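Local atomic coordinates of fiber protein (Human adenovirus 14, PDB entry 3F0Y), a protein that forms the trimeric knob at the tip of the adenovirus fiber, which probably attaches the virus to its receptor on the host cell. Residues V56-V61 with I175-N180. Residues are numbered along the deposited sequence; the frame is centred on the assembly and turned at random. Where two conformers were deposited one is given.
Sequences VYVIGV and ITWSWN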
# COMPACT_ATOMS: atom_id res chain seq x y z
N VAL A 56 -4.72 -9.79 0.12
CA VAL A 56 -5.62 -10.77 0.73
C VAL A 56 -7.05 -10.27 0.96
O VAL A 56 -7.26 -9.13 1.37
CB VAL A 56 -5.04 -11.31 2.06
CG1 VAL A 56 -5.00 -10.22 3.13
CG2 VAL A 56 -5.83 -12.52 2.55
N TYR A 57 -8.02 -11.13 0.67
CA TYR A 57 -9.41 -10.89 1.06
C TYR A 57 -10.17 -12.21 1.13
O TYR A 57 -9.66 -13.25 0.72
CB TYR A 57 -10.10 -9.90 0.11
CG TYR A 57 -10.17 -10.32 -1.34
CD1 TYR A 57 -9.05 -10.25 -2.16
CD2 TYR A 57 -11.37 -10.74 -1.91
CE1 TYR A 57 -9.11 -10.61 -3.49
CE2 TYR A 57 -11.44 -11.10 -3.25
CZ TYR A 57 -10.30 -11.04 -4.04
OH TYR A 57 -10.36 -11.39 -5.36
N VAL A 58 -11.38 -12.14 1.66
CA VAL A 58 -12.21 -13.32 1.83
C VAL A 58 -13.53 -13.15 1.09
O VAL A 58 -14.09 -12.06 1.04
CB VAL A 58 -12.47 -13.63 3.32
CG1 VAL A 58 -11.15 -13.82 4.05
CG2 VAL A 58 -13.28 -12.53 3.97
N ILE A 59 -14.01 -14.24 0.50
CA ILE A 59 -15.34 -14.29 -0.09
C ILE A 59 -16.10 -15.40 0.63
O ILE A 59 -15.74 -16.57 0.53
CB ILE A 59 -15.29 -14.58 -1.60
CG1 ILE A 59 -14.42 -13.54 -2.31
CG2 ILE A 59 -16.69 -14.59 -2.19
CD1 ILE A 59 -14.13 -13.88 -3.75
N GLY A 60 -17.13 -15.01 1.37
CA GLY A 60 -17.87 -15.95 2.20
C GLY A 60 -18.72 -16.91 1.39
O GLY A 60 -19.24 -16.55 0.33
N VAL A 61 -18.86 -18.13 1.89
CA VAL A 61 -19.63 -19.18 1.22
C VAL A 61 -20.71 -19.76 2.13
O VAL A 61 -21.88 -19.79 1.75
CB VAL A 61 -18.71 -20.31 0.72
CG1 VAL A 61 -19.53 -21.43 0.10
CG2 VAL A 61 -17.70 -19.76 -0.29
N ILE A 175 -3.79 -13.78 9.84
CA ILE A 175 -4.51 -12.57 9.43
C ILE A 175 -5.85 -12.54 10.14
O ILE A 175 -6.69 -13.41 9.92
CB ILE A 175 -4.74 -12.54 7.90
CG1 ILE A 175 -3.44 -12.85 7.15
CG2 ILE A 175 -5.29 -11.19 7.48
CD1 ILE A 175 -3.64 -13.04 5.66
N THR A 176 -6.05 -11.53 10.98
CA THR A 176 -7.27 -11.40 11.78
C THR A 176 -8.10 -10.21 11.31
O THR A 176 -7.64 -9.07 11.37
CB THR A 176 -6.95 -11.21 13.27
OG1 THR A 176 -6.24 -12.35 13.76
CG2 THR A 176 -8.24 -11.02 14.08
N TRP A 177 -9.31 -10.50 10.84
CA TRP A 177 -10.29 -9.47 10.53
C TRP A 177 -11.18 -9.29 11.74
O TRP A 177 -11.60 -10.28 12.35
CB TRP A 177 -11.17 -9.89 9.35
CG TRP A 177 -10.48 -9.89 8.03
CD1 TRP A 177 -10.48 -8.89 7.11
CD2 TRP A 177 -9.70 -10.95 7.46
NE1 TRP A 177 -9.74 -9.25 6.01
CE2 TRP A 177 -9.26 -10.52 6.20
CE3 TRP A 177 -9.34 -12.23 7.91
CZ2 TRP A 177 -8.46 -11.32 5.37
CZ3 TRP A 177 -8.56 -13.03 7.08
CH2 TRP A 177 -8.13 -12.57 5.83
N SER A 178 -11.47 -8.05 12.10
CA SER A 178 -12.33 -7.78 13.25
C SER A 178 -13.05 -6.45 13.14
O SER A 178 -12.61 -5.53 12.45
CB SER A 178 -11.51 -7.82 14.55
OG SER A 178 -10.60 -6.73 14.61
N TRP A 179 -14.18 -6.36 13.84
CA TRP A 179 -14.82 -5.07 14.05
C TRP A 179 -15.61 -5.07 15.35
O TRP A 179 -16.06 -6.12 15.81
CB TRP A 179 -15.70 -4.69 12.86
CG TRP A 179 -16.88 -5.57 12.63
CD1 TRP A 179 -18.10 -5.48 13.22
CD2 TRP A 179 -16.97 -6.67 11.71
NE1 TRP A 179 -18.94 -6.45 12.75
CE2 TRP A 179 -18.27 -7.20 11.82
CE3 TRP A 179 -16.07 -7.26 10.82
CZ2 TRP A 179 -18.70 -8.30 11.06
CZ3 TRP A 179 -16.49 -8.35 10.06
CH2 TRP A 179 -17.79 -8.85 10.19
N ASN A 180 -15.74 -3.88 15.92
CA ASN A 180 -16.48 -3.66 17.16
C ASN A 180 -17.20 -2.31 17.05
O ASN A 180 -16.61 -1.27 17.30
CB ASN A 180 -15.50 -3.67 18.35
CG ASN A 180 -16.19 -3.48 19.69
OD1 ASN A 180 -17.40 -3.26 19.77
ND2 ASN A 180 -15.41 -3.56 20.76
O HOH W 1 -9.33 -8.18 3.09
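Trp177 is sandwiched between two aliphatic bumps, one from each strand: Val58 CG1 sits over one face of the indole, and Ile175 CG2, from its own strand, lies over the other. Val58 CG1 stands 4.0 Å from the centroid of the six-membered ring of Trp177 and 21° off its normal, a CH-pi contact. Trp177 already points at strand 56-60, and with CG anti to its carbonyl carbon (chi1 -71°) its benzo end enters the hollow between Val56 and Val58, which project from the same side of their strand. Val56 closes this hollow at the ring's rim, with CG2 near the ring plane and 4.0 Å from Trp177 CH2. Val56 CG2 also meets Ile175 CD1 tip to tip, at 3.8 Å, so this branch touches both indole and isoleucine, while CG1 lies close to CD1 as well. At the pyrrole edge a water in the ring plane accepts from Trp177 NE1 (3.1 Å) and donates to Val56 O (2.9 Å), which satisfies the indole N-H within a buried, otherwise apolar interface. Leu41 of the adjacent strand 39-48 packs on Val56 and Val58, and Ile156 of the adjacent strand 151-160 on Ile175 and Trp177. No direct hydrogen bond joins the segments, whose axes run 9.9 Å apart and cross at -61°: this is the core between the two sheets of the fiber-knob beta-sandwich.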